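Local coordinates for hypothetical protein Atu0636 (Agrobacterium tumefaciens, PDB 2OZV) that is predicted to act as an O-methyltransferase, probably transferring a methyl group from S-adenosylmethionine to a substrate not yet identified, at residues M23-L28 / A47-M52; A41-G46 / R154-I159; V54-E59 / A86-R91; E62-E67 / E93-D98; S167-P172 / R204-A209. All coordinates share one frame; numbering follows the deposited sequence. Where two conformers were deposited one is given.

Interaction 1: M23-L28 / A47-M52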
# COMPACT_ATOMS: atom_id res chain seq x y z
N MSE B 23 21.86 -0.23 1.14
CA MSE B 23 20.71 -0.24 2.10
C MSE B 23 19.56 -1.15 1.63
O MSE B 23 19.00 -1.88 2.45
CB MSE B 23 20.21 1.17 2.40
CG MSE B 23 18.81 1.43 1.96
SE MSE B 23 18.03 3.06 2.70
CE MSE B 23 17.93 2.51 4.61
N ASP B 24 19.22 -1.12 0.34
CA ASP B 24 18.18 -2.02 -0.20
C ASP B 24 18.57 -3.47 0.09
O ASP B 24 17.74 -4.27 0.51
CB ASP B 24 17.98 -1.85 -1.72
CG ASP B 24 17.14 -0.61 -2.09
OD1 ASP B 24 16.78 0.19 -1.21
OD2 ASP B 24 16.84 -0.47 -3.29
N ALA B 25 19.84 -3.80 -0.17
CA ALA B 25 20.27 -5.20 -0.01
C ALA B 25 20.19 -5.64 1.43
O ALA B 25 19.77 -6.77 1.71
CB ALA B 25 21.71 -5.39 -0.55
N MSE B 26 20.56 -4.77 2.38
CA MSE B 26 20.52 -5.17 3.80
C MSE B 26 19.08 -5.34 4.28
O MSE B 26 18.77 -6.26 5.04
CB MSE B 26 21.28 -4.20 4.71
CG MSE B 26 22.70 -3.88 4.28
SE MSE B 26 23.93 -5.42 4.17
CE MSE B 26 24.57 -5.03 2.36
N LEU B 27 18.20 -4.44 3.85
CA LEU B 27 16.78 -4.55 4.24
C LEU B 27 16.16 -5.81 3.64
O LEU B 27 15.46 -6.56 4.32
CB LEU B 27 16.01 -3.32 3.75
CG LEU B 27 16.29 -2.03 4.54
CD1 LEU B 27 15.65 -0.84 3.82
CD2 LEU B 27 15.71 -2.19 5.95
N LEU B 28 16.44 -6.04 2.37
CA LEU B 28 15.95 -7.25 1.71
C LEU B 28 16.43 -8.53 2.40
O LEU B 28 15.62 -9.42 2.71
CB LEU B 28 16.33 -7.24 0.21
CG LEU B 28 15.92 -8.53 -0.51
CD1 LEU B 28 14.39 -8.90 -0.51
CD2 LEU B 28 16.43 -8.45 -1.99
N ALA B 47 24.78 -7.41 -7.70
CA ALA B 47 25.94 -8.25 -7.85
C ALA B 47 25.99 -9.19 -6.65
O ALA B 47 27.07 -9.50 -6.15
CB ALA B 47 27.15 -7.41 -7.86
N GLY B 48 24.81 -9.61 -6.22
CA GLY B 48 24.65 -10.51 -5.06
C GLY B 48 24.76 -9.95 -3.64
O GLY B 48 24.86 -10.73 -2.70
N ALA B 49 24.72 -8.63 -3.49
CA ALA B 49 24.85 -8.02 -2.16
C ALA B 49 23.80 -8.55 -1.17
O ALA B 49 24.10 -8.75 -0.00
CB ALA B 49 24.78 -6.50 -2.26
N ALA B 50 22.57 -8.73 -1.64
CA ALA B 50 21.48 -9.19 -0.73
C ALA B 50 21.76 -10.65 -0.30
O ALA B 50 21.78 -10.99 0.90
CB ALA B 50 20.11 -9.10 -1.38
N GLY B 51 21.99 -11.51 -1.29
CA GLY B 51 22.32 -12.92 -0.97
C GLY B 51 23.54 -13.05 -0.08
O GLY B 51 23.59 -13.90 0.83
N MSE B 52 24.56 -12.21 -0.30
CA MSE B 52 25.74 -12.22 0.56
C MSE B 52 25.40 -11.81 1.99
O MSE B 52 25.91 -12.41 2.93
CB MSE B 52 26.86 -11.35 -0.01
CG MSE B 52 27.33 -11.90 -1.33
SE MSE B 52 28.80 -10.82 -2.10
CE MSE B 52 28.45 -11.33 -3.98
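Ala50, Ala25 and Ala49 bury more surface here than any other residues, and the two helices they belong to come close where these small side chains, single methyl groups, face each other. The closest backbone approach is between Ala25 CA and Ala50 CA, 4.2 Å apart, so the backbones themselves are near one another at this point. Ala25 CB enters between the two alanines of the other helix, 3.7 Å from Ala49 CB. It also lies against the first turn of that helix, 3.6 Å from Ala50 N. Ala50 CB in turn lies 3.9 Å from the backbone oxygen Ala25 O. One longer side chain finishes the apolar patch: Leu28, with CG anti to its backbone nitrogen (chi1 176°), brings the branch CD2 to within 3.8 Å of Ala50 CB. In one deposited conformer the end of the selenomethionine Met26 lies loosely near Ala49 O. Gly48 occupies the N-cap position of helix 49-57, with Met52 N bonded back to Gly48 O, so the contact falls on the first turn of that helix. Beneath the pair lies the central sheet: Leu28 and Ala50 both rest on Ile120 of strand 116-121, Leu28 also touches Ser167 and Ile169 of strand 164-170, and helices 24-30 and 49-57 thus pack side by side on one sheet face.

Interaction 2: A41-G46 / R154-I159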
# COMPACT_ATOMS: atom_id res chain seq x y z
N ALA B 41 17.38 -18.51 -3.15
CA ALA B 41 17.71 -17.98 -4.47
C ALA B 41 17.62 -16.46 -4.45
O ALA B 41 16.62 -15.91 -3.95
CB ALA B 41 16.77 -18.54 -5.55
N ASP B 42 18.64 -15.79 -4.98
CA ASP B 42 18.65 -14.33 -5.16
C ASP B 42 18.53 -14.11 -6.65
O ASP B 42 19.46 -14.42 -7.41
CB ASP B 42 19.96 -13.77 -4.57
CG ASP B 42 20.08 -12.24 -4.64
OD1 ASP B 42 19.27 -11.59 -5.32
OD2 ASP B 42 21.06 -11.72 -4.03
N LEU B 43 17.36 -13.62 -7.09
CA LEU B 43 17.07 -13.48 -8.53
C LEU B 43 17.71 -12.23 -9.08
O LEU B 43 17.75 -11.99 -10.29
CB LEU B 43 15.57 -13.51 -8.82
CG LEU B 43 14.81 -14.79 -8.51
CD1 LEU B 43 13.42 -14.71 -9.13
CD2 LEU B 43 15.54 -16.06 -8.98
N GLY B 44 18.18 -11.44 -8.12
CA GLY B 44 19.32 -10.56 -8.26
C GLY B 44 19.29 -9.46 -9.27
O GLY B 44 19.64 -9.65 -10.43
N ALA B 45 18.85 -8.29 -8.83
CA ALA B 45 19.22 -7.11 -9.55
C ALA B 45 20.29 -6.53 -8.65
O ALA B 45 20.01 -5.99 -7.57
CB ALA B 45 18.06 -6.17 -9.73
N GLY B 46 21.52 -6.74 -9.08
CA GLY B 46 22.70 -6.41 -8.30
C GLY B 46 23.78 -7.44 -8.54
O GLY B 46 23.69 -8.25 -9.48
N ARG B 154 6.52 -15.14 -11.33
CA ARG B 154 6.22 -16.43 -11.93
C ARG B 154 7.38 -17.42 -11.70
O ARG B 154 7.16 -18.53 -11.26
CB ARG B 154 5.94 -16.29 -13.43
CG ARG B 154 5.47 -17.57 -14.12
CD ARG B 154 5.34 -17.34 -15.64
NE ARG B 154 6.65 -17.02 -16.19
CZ ARG B 154 6.97 -15.92 -16.86
NH1 ARG B 154 6.04 -15.00 -17.12
NH2 ARG B 154 8.22 -15.74 -17.29
N THR B 155 8.60 -16.98 -12.00
CA THR B 155 9.79 -17.83 -11.75
C THR B 155 9.94 -18.15 -10.26
O THR B 155 10.19 -19.30 -9.89
CB THR B 155 11.04 -17.19 -12.35
OG1 THR B 155 10.91 -17.17 -13.78
CG2 THR B 155 12.34 -17.97 -11.92
N ALA B 156 9.78 -17.14 -9.39
CA ALA B 156 9.94 -17.35 -7.94
C ALA B 156 9.01 -18.46 -7.47
O ALA B 156 9.41 -19.33 -6.69
CB ALA B 156 9.68 -16.04 -7.12
N SER B 157 7.76 -18.43 -7.93
CA SER B 157 6.80 -19.46 -7.59
C SER B 157 7.25 -20.83 -8.11
O SER B 157 7.21 -21.81 -7.37
CB SER B 157 5.41 -19.10 -8.13
OG SER B 157 4.47 -20.12 -7.81
N ALA B 158 7.71 -20.90 -9.37
CA ALA B 158 8.08 -22.20 -9.95
C ALA B 158 9.23 -22.90 -9.21
O ALA B 158 9.25 -24.13 -9.09
CB ALA B 158 8.44 -22.04 -11.40
N ILE B 159 10.18 -22.10 -8.71
CA ILE B 159 11.41 -22.64 -8.12
C ILE B 159 11.32 -22.81 -6.61
O ILE B 159 12.29 -23.26 -5.96
CB ILE B 159 12.66 -21.80 -8.49
CG1 ILE B 159 12.64 -20.43 -7.77
CG2 ILE B 159 12.77 -21.62 -10.03
CD1 ILE B 159 13.89 -19.56 -8.07
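The C-terminal end of strand 38-42 and the glycine-rich turn that follows it, a pattern probably equivalent to the first cofactor-binding motif of Rossmann-like methyltransferases, meet helix 148-159 through Leu43. This side chain contributes the largest buried area and reaches the helix with its two methyl branches. CD1 lies 4.4 Å from both Thr155 CG2 and Ala156 CB, while CD2 lies 4.0 Å from Ile159 CD1. Leu43 and Ile159 slide past one another in opposite directions, with terminal methyls in contact. Ile159 has CG1 between its backbone nitrogen and carbonyl carbon (chi1 71°), and an extended chi2 carries CD1 on toward the strand. There the same methyl also meets Ala41 CB at 4.0 Å, bridging two residues of the segment. All the contacts are apolar and loose, and all five residues are buried; the hydroxyl of Thr155 is taken by the backbone oxygen of Val99. Met121 of strand 116-121 touches both Leu43 and Ala156, and Tyr66 packs on Ala41 and Leu43. A helix laid over the strand end just before a Gly-x-Gly turn is the layered alpha-beta arrangement of the Rossmann-like methyltransferase fold.

Interaction 3: V54-E59 / A86-R91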
# COMPACT_ATOMS: atom_id res chain seq x y z
N VAL B 54 22.52 -12.18 3.48
CA VAL B 54 21.80 -13.32 4.07
C VAL B 54 22.83 -14.37 4.55
O VAL B 54 22.80 -14.81 5.70
CB VAL B 54 20.85 -13.99 3.06
CG1 VAL B 54 20.24 -15.24 3.70
CG2 VAL B 54 19.73 -13.03 2.62
N ALA B 55 23.77 -14.74 3.68
CA ALA B 55 24.77 -15.78 4.03
C ALA B 55 25.65 -15.37 5.21
O ALA B 55 26.01 -16.20 6.06
CB ALA B 55 25.63 -16.15 2.81
N ALA B 56 25.99 -14.08 5.28
CA ALA B 56 26.83 -13.57 6.35
C ALA B 56 26.16 -13.75 7.72
O ALA B 56 26.82 -14.07 8.70
CB ALA B 56 27.19 -12.09 6.12
N ARG B 57 24.84 -13.54 7.76
CA ARG B 57 24.07 -13.62 9.00
C ARG B 57 23.64 -15.06 9.35
O ARG B 57 23.64 -15.46 10.52
CB ARG B 57 22.82 -12.72 8.88
CG ARG B 57 21.94 -12.72 10.15
CD ARG B 57 20.82 -11.68 10.08
NE ARG B 57 20.08 -11.77 8.81
CZ ARG B 57 19.06 -12.60 8.57
NH1 ARG B 57 18.62 -13.41 9.54
NH2 ARG B 57 18.49 -12.61 7.37
N LEU B 58 23.30 -15.84 8.33
CA LEU B 58 22.74 -17.16 8.50
C LEU B 58 23.73 -18.25 8.10
O LEU B 58 23.87 -18.58 6.92
CB LEU B 58 21.44 -17.30 7.71
CG LEU B 58 20.27 -16.45 8.19
CD1 LEU B 58 19.08 -16.71 7.26
CD2 LEU B 58 19.91 -16.75 9.68
N GLU B 59 24.41 -18.81 9.10
CA GLU B 59 25.51 -19.74 8.83
C GLU B 59 25.08 -21.00 8.10
O GLU B 59 25.88 -21.61 7.41
CB GLU B 59 26.29 -20.07 10.12
CG GLU B 59 27.20 -18.91 10.48
CD GLU B 59 27.89 -19.07 11.81
OE1 GLU B 59 27.21 -18.89 12.85
OE2 GLU B 59 29.10 -19.34 11.81
N ALA B 86 35.18 -13.83 2.67
CA ALA B 86 35.70 -15.20 2.71
C ALA B 86 35.05 -16.10 3.75
O ALA B 86 35.04 -17.32 3.59
CB ALA B 86 37.24 -15.19 2.88
N ALA B 87 34.52 -15.52 4.83
CA ALA B 87 33.90 -16.32 5.88
C ALA B 87 32.65 -17.09 5.40
O ALA B 87 32.34 -18.17 5.93
CB ALA B 87 33.56 -15.47 7.08
N PHE B 88 31.94 -16.57 4.39
CA PHE B 88 30.67 -17.17 3.96
C PHE B 88 30.61 -17.48 2.46
O PHE B 88 29.64 -18.06 1.99
CB PHE B 88 29.50 -16.26 4.34
CG PHE B 88 29.59 -14.90 3.72
CD1 PHE B 88 29.22 -14.70 2.39
CD2 PHE B 88 30.09 -13.82 4.45
CE1 PHE B 88 29.35 -13.43 1.78
CE2 PHE B 88 30.22 -12.55 3.87
CZ PHE B 88 29.83 -12.36 2.53
N SER B 89 31.61 -17.04 1.71
CA SER B 89 31.59 -17.15 0.25
C SER B 89 31.44 -18.58 -0.28
O SER B 89 30.89 -18.79 -1.34
CB SER B 89 32.81 -16.46 -0.36
OG SER B 89 34.00 -17.17 -0.08
N ALA B 90 31.92 -19.56 0.49
CA ALA B 90 31.82 -20.97 0.09
C ALA B 90 30.37 -21.40 -0.06
O ALA B 90 30.08 -22.36 -0.78
CB ALA B 90 32.52 -21.87 1.09
N ARG B 91 29.48 -20.71 0.63
CA ARG B 91 28.06 -21.05 0.62
C ARG B 91 27.26 -20.29 -0.42
O ARG B 91 26.02 -20.33 -0.43
CB ARG B 91 27.47 -20.85 2.02
CG ARG B 91 28.07 -21.81 3.03
CD ARG B 91 27.40 -21.66 4.35
NE ARG B 91 27.90 -20.52 5.12
CZ ARG B 91 27.18 -19.45 5.42
NH1 ARG B 91 25.91 -19.33 4.99
NH2 ARG B 91 27.72 -18.50 6.18
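Arg91 sends its guanidinium group onto the carbonyl oxygens at the C-terminal end of helix 49-57. The firm bond is Arg91 NH2 to Ala55 O, 2.9 Å with an N-H...O angle of 155°. The oxygen lies close to the guanidinium plane, at its edge, whereas the nitrogen stands 39° out of the carbonyl plane of Ala55. Arg91 NH1 adds weak bonds to Ala55 O and to Leu58 O, the latter 2.9 Å long but strongly bent. Glu59 O sits over one face of the guanidinium, 3.2 Å from Arg91 CZ; the angles are too poor for hydrogen bonds, though the oxygen is probably attracted by the positive charge. A second first-shell group is the Phe88 ring. Ala56 N lies above one of its faces, displaced toward the rim, and Ala56 CB touches Phe88 CD2 at 3.8 Å. Ala55 CB approaches the same ring obliquely, 3.9 Å from Phe88 CD1.

Further out, the bend at chi3 of Arg91 (-80°) turns the guanidinium toward the helix end, and NH1 has another acceptor in Ala61 O. The base of the side chain is held by the backbone: Arg91 N bonds Phe88 O at 3.0 Å, and Arg91 pairs with Val63 at the start of the sheet. On the helix side, Leu58 N is bonded to Val54 O, and Leu58 is the first residue to leave helical angles. The positive charge probably interacts favourably with the helix dipole. The arrangement is C-terminal helix capping by an arginine side chain, here joining helix 49-57 to the loop that leads into strand 92-96.

Interaction 4: E62-E67 / E93-D98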
# COMPACT_ATOMS: atom_id res chain seq x y z
N GLU B 62 22.27 -21.73 2.29
CA GLU B 62 22.99 -22.10 1.10
C GLU B 62 22.38 -21.23 0.03
O GLU B 62 21.20 -21.34 -0.27
CB GLU B 62 22.77 -23.58 0.85
CG GLU B 62 23.21 -24.13 -0.46
CD GLU B 62 23.03 -25.66 -0.50
OE1 GLU B 62 22.02 -26.19 0.02
OE2 GLU B 62 23.88 -26.33 -1.05
N VAL B 63 23.19 -20.33 -0.52
CA VAL B 63 22.67 -19.27 -1.41
C VAL B 63 23.05 -19.47 -2.86
O VAL B 63 24.20 -19.79 -3.15
CB VAL B 63 23.10 -17.85 -0.92
CG1 VAL B 63 22.62 -16.73 -1.89
CG2 VAL B 63 22.57 -17.62 0.51
N THR B 64 22.07 -19.28 -3.76
CA THR B 64 22.34 -19.31 -5.19
C THR B 64 22.03 -17.93 -5.74
O THR B 64 20.89 -17.45 -5.60
CB THR B 64 21.50 -20.37 -5.93
OG1 THR B 64 21.76 -21.64 -5.33
CG2 THR B 64 21.88 -20.49 -7.42
N LEU B 65 23.03 -17.31 -6.35
CA LEU B 65 22.86 -15.99 -6.97
C LEU B 65 22.66 -16.18 -8.47
O LEU B 65 23.49 -16.80 -9.14
CB LEU B 65 24.06 -15.05 -6.72
CG LEU B 65 24.62 -14.74 -5.31
CD1 LEU B 65 25.89 -13.86 -5.38
CD2 LEU B 65 23.56 -14.08 -4.38
N TYR B 66 21.56 -15.63 -9.00
CA TYR B 66 21.32 -15.70 -10.44
C TYR B 66 21.58 -14.37 -11.13
O TYR B 66 21.06 -13.34 -10.72
CB TYR B 66 19.88 -16.15 -10.75
CG TYR B 66 19.62 -17.59 -10.36
CD1 TYR B 66 19.95 -18.63 -11.24
CD2 TYR B 66 19.01 -17.90 -9.13
CE1 TYR B 66 19.70 -19.98 -10.90
CE2 TYR B 66 18.76 -19.26 -8.78
CZ TYR B 66 19.10 -20.27 -9.68
OH TYR B 66 18.87 -21.59 -9.37
N GLU B 67 22.36 -14.42 -12.21
CA GLU B 67 22.67 -13.26 -13.03
C GLU B 67 22.33 -13.57 -14.48
O GLU B 67 22.64 -14.66 -14.96
CB GLU B 67 24.18 -12.93 -12.94
CG GLU B 67 24.71 -12.66 -11.52
CD GLU B 67 24.23 -11.34 -10.94
OE1 GLU B 67 23.44 -10.62 -11.58
OE2 GLU B 67 24.65 -11.01 -9.82
N GLU B 93 26.74 -19.69 -4.49
CA GLU B 93 27.03 -20.18 -5.84
C GLU B 93 26.47 -19.17 -6.81
O GLU B 93 25.33 -18.77 -6.64
CB GLU B 93 26.31 -21.50 -6.05
CG GLU B 93 26.64 -22.18 -7.36
CD GLU B 93 25.84 -23.48 -7.55
OE1 GLU B 93 25.02 -23.87 -6.70
OE2 GLU B 93 26.07 -24.12 -8.59
N VAL B 94 27.24 -18.75 -7.81
CA VAL B 94 26.74 -17.78 -8.78
C VAL B 94 26.45 -18.54 -10.07
O VAL B 94 27.35 -19.21 -10.60
CB VAL B 94 27.78 -16.68 -9.07
CG1 VAL B 94 27.26 -15.68 -10.11
CG2 VAL B 94 28.20 -16.00 -7.78
N LEU B 95 25.22 -18.42 -10.57
CA LEU B 95 24.82 -19.05 -11.82
C LEU B 95 24.35 -18.02 -12.82
O LEU B 95 23.70 -17.06 -12.46
CB LEU B 95 23.71 -20.07 -11.61
CG LEU B 95 24.04 -21.28 -10.71
CD1 LEU B 95 22.77 -22.11 -10.47
CD2 LEU B 95 25.16 -22.13 -11.30
N GLU B 96 24.71 -18.25 -14.08
CA GLU B 96 24.18 -17.47 -15.19
C GLU B 96 22.84 -18.04 -15.61
O GLU B 96 22.77 -19.19 -16.04
CB GLU B 96 25.12 -17.63 -16.37
CG GLU B 96 25.85 -16.43 -16.78
CD GLU B 96 26.66 -16.69 -18.03
OE1 GLU B 96 26.15 -16.43 -19.15
OE2 GLU B 96 27.79 -17.18 -17.88
N ALA B 97 21.77 -17.25 -15.51
CA ALA B 97 20.45 -17.70 -15.95
C ALA B 97 19.54 -16.54 -16.18
O ALA B 97 19.53 -15.58 -15.41
CB ALA B 97 19.83 -18.65 -14.92
N ASP B 98 18.75 -16.62 -17.24
CA ASP B 98 17.71 -15.65 -17.50
C ASP B 98 16.50 -16.06 -16.64
O ASP B 98 15.88 -17.09 -16.90
CB ASP B 98 17.35 -15.70 -18.98
CG ASP B 98 16.21 -14.77 -19.34
OD1 ASP B 98 15.58 -14.15 -18.45
OD2 ASP B 98 15.95 -14.66 -20.56
O HOH W 1 21.71 -24.04 -6.55
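Backbone hydrogen bonds between Glu62-Glu67 and Glu93-Asp98 follow the parallel-sheet pattern, in which alternate residues of one strand bond to both neighbours of a residue on the other. Glu93 N binds Val63 O and Glu93 O receives Leu65 N, the latter at 2.7 Å. Leu95 repeats the pattern: its N reaches Leu65 O at 2.8 Å with an N-H...O angle of 174°, and its O accepts Glu67 N. Ala97 N to Glu67 O, 2.8 Å, extends the pairing past the end of strand 92-96. CA-H...O contacts fill in between, the shortest from Glu96 CA to Glu67 O at 3.2 Å. The strand axes diverge by 28°, consistent with sheet twist.

Apolar packing takes both faces. On the face of Thr64, Tyr66, Glu93 and Leu95, Leu95 CD1 touches Thr64 CG2 at 3.6 Å and Tyr66 CE1 at 3.8 Å. The tyrosine and leucine side chains run together in the same direction, and Ala97 CB meets Tyr66 CD1 at 3.7 Å. On the face of Leu65, Val94 and Glu67, Leu65 CD1 in one deposited conformer lies 4.0 Å from Val94 CG2.

Polar side-chain contact is slight. A water bound to Thr64 OG1 donates a weak bond to Glu93 OE1, the extended Glu93 chain (chi1 -174°) lying alongside the threonine. Tyr66 OH is bonded to Gly110 O. Helix 70-80 connects the two strands and packs on the face of Glu67 and Val94, making a beta-alpha-beta unit of the Rossmann-like sheet.

Interaction 5: S167-P172 / R204-A209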
# COMPACT_ATOMS: atom_id res chain seq x y z
N SER B 167 10.50 -12.89 -0.80
CA SER B 167 10.86 -11.60 -0.20
C SER B 167 11.31 -10.63 -1.27
O SER B 167 12.08 -10.99 -2.17
CB SER B 167 12.01 -11.72 0.83
OG SER B 167 11.64 -12.63 1.86
N LEU B 168 10.84 -9.38 -1.17
CA LEU B 168 11.26 -8.40 -2.14
C LEU B 168 11.32 -6.99 -1.57
O LEU B 168 10.69 -6.67 -0.55
CB LEU B 168 10.37 -8.45 -3.37
CG LEU B 168 8.94 -7.98 -3.31
CD1 LEU B 168 8.84 -6.43 -3.45
CD2 LEU B 168 8.11 -8.66 -4.43
N ILE B 169 12.10 -6.16 -2.25
CA ILE B 169 12.10 -4.72 -1.96
C ILE B 169 11.86 -3.99 -3.27
O ILE B 169 12.35 -4.40 -4.35
CB ILE B 169 13.40 -4.25 -1.23
CG1 ILE B 169 13.26 -2.79 -0.77
CG2 ILE B 169 14.64 -4.53 -2.10
CD1 ILE B 169 14.39 -2.30 0.11
N SER B 170 11.11 -2.88 -3.21
CA SER B 170 10.78 -2.12 -4.40
C SER B 170 10.45 -0.68 -4.01
O SER B 170 10.46 -0.35 -2.81
CB SER B 170 9.59 -2.75 -5.13
OG SER B 170 8.39 -2.55 -4.39
N ARG B 171 10.17 0.15 -5.01
CA ARG B 171 9.56 1.46 -4.82
C ARG B 171 8.11 1.22 -4.37
O ARG B 171 7.51 0.21 -4.74
CB ARG B 171 9.53 2.28 -6.12
CG ARG B 171 10.83 2.35 -6.89
CD ARG B 171 10.71 3.31 -8.09
NE ARG B 171 9.58 3.02 -8.99
CZ ARG B 171 9.44 3.53 -10.22
NH1 ARG B 171 8.38 3.22 -10.96
NH2 ARG B 171 10.36 4.35 -10.70
N PRO B 172 7.54 2.14 -3.57
CA PRO B 172 6.11 1.98 -3.20
C PRO B 172 5.18 2.02 -4.43
O PRO B 172 4.12 1.36 -4.44
CB PRO B 172 5.85 3.18 -2.28
CG PRO B 172 7.24 3.44 -1.66
CD PRO B 172 8.15 3.31 -2.88
N ARG B 204 10.75 3.31 0.05
CA ARG B 204 10.87 1.91 -0.34
C ARG B 204 9.74 1.12 0.28
O ARG B 204 8.99 1.62 1.14
CB ARG B 204 12.23 1.30 0.08
CG ARG B 204 13.45 1.88 -0.66
CD ARG B 204 13.54 1.39 -2.09
NE ARG B 204 14.76 1.87 -2.74
CZ ARG B 204 14.92 3.08 -3.28
NH1 ARG B 204 13.95 3.99 -3.29
NH2 ARG B 204 16.11 3.40 -3.85
N MSE B 205 9.63 -0.13 -0.14
CA MSE B 205 8.57 -1.01 0.30
C MSE B 205 9.10 -2.43 0.32
O MSE B 205 9.66 -2.88 -0.70
CB MSE B 205 7.37 -0.90 -0.65
CG MSE B 205 6.23 -1.75 -0.19
SE MSE B 205 4.78 -1.45 -1.51
CE MSE B 205 5.51 -2.27 -3.04
N LEU B 206 8.96 -3.11 1.45
CA LEU B 206 9.31 -4.53 1.60
C LEU B 206 8.02 -5.34 1.46
O LEU B 206 6.96 -4.93 2.00
CB LEU B 206 9.88 -4.81 3.00
CG LEU B 206 11.16 -4.03 3.36
CD1 LEU B 206 11.60 -4.29 4.81
CD2 LEU B 206 12.27 -4.39 2.37
N VAL B 207 8.09 -6.47 0.75
CA VAL B 207 6.94 -7.34 0.65
C VAL B 207 7.41 -8.77 0.90
O VAL B 207 8.45 -9.18 0.33
CB VAL B 207 6.28 -7.26 -0.73
CG1 VAL B 207 5.05 -8.21 -0.76
CG2 VAL B 207 5.86 -5.81 -1.06
N THR B 208 6.70 -9.49 1.76
CA THR B 208 6.95 -10.95 1.91
C THR B 208 5.63 -11.69 1.66
O THR B 208 4.55 -11.13 1.87
CB THR B 208 7.52 -11.37 3.28
OG1 THR B 208 6.56 -11.13 4.32
CG2 THR B 208 8.88 -10.68 3.58
N ALA B 209 5.71 -12.92 1.17
CA ALA B 209 4.50 -13.67 0.84
C ALA B 209 4.85 -15.15 0.89
O ALA B 209 6.04 -15.52 0.85
CB ALA B 209 3.96 -13.24 -0.54
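With CG anti to the backbone nitrogen (chi1 -177°) and a bend at chi3 (68°), the selenomethionine Met205 curls its tip back over the neighbouring strand end. Its selenium, Met205 SE, thereby lies 4.0 Å from Pro172 CA, and Met205 CE lies 3.6 Å from Arg171 O. In one deposited conformer of Ser170, OG donates to Arg171 O at 2.9 Å; the very short approach of Met205 CE to that hydroxyl is doubtful. Leu168 holds CG between its backbone nitrogen and carbonyl carbon (chi1 71°); CG and CD1 lean against Val207 CB, CG at 3.8 Å, the two side chains running in the same direction. Across the other face, the Ile169 and Leu206 side chains cross at an angle, with Ile169 CG1 3.7 Å from Leu206 CD2.

The backbones pair antiparallel. Leu168 and Val207 form one hydrogen-bonded pair, with Leu168 N to Val207 O at 2.8 Å; Ser170 and Met205 form the next, with Met205 N to Ser170 O at 2.8 Å but less straight. Ile169 with Leu206 and Ser167 with Thr208 are the non-hydrogen-bonded pairs. Arg204 lays its CD 3.6 Å from Ser170 O, and its NE forms a salt bridge with Asp24.

Pro172 also packs on Phe219 of the second subunit. Strand 164-170 is bordered on its other edge by strand 116-121, and strand 204-211 by strand 186-195. Helix 175-182 lies on the face of Leu168, Ser170 and Met205, with Ile178 touching all three, and helix 24-30 packs on Ser167 and Ile169 of the other face.

In the fold
From the N terminus, interaction 1 closes the first loop, bringing helix 24-30 back onto helix 49-57. Interaction 2 crosses it: it starts at 41-46, within that loop, and closes a much longer one at helix 148-159. Interactions 3 and 4 fall within this longer span and cross each other, their segments alternating along the chain as helix 49-57 and strand 61-67 meet the loop 86-91 and strand 92-96. Interaction 5 follows in series, pairing strands 164-170 and 204-211. Asp42 links interactions 1, 2 and 4, while Asp24 to Arg204 ties interaction 1 to interaction 5. Interactions 2, 4 and 5 all reach one mixed sheet.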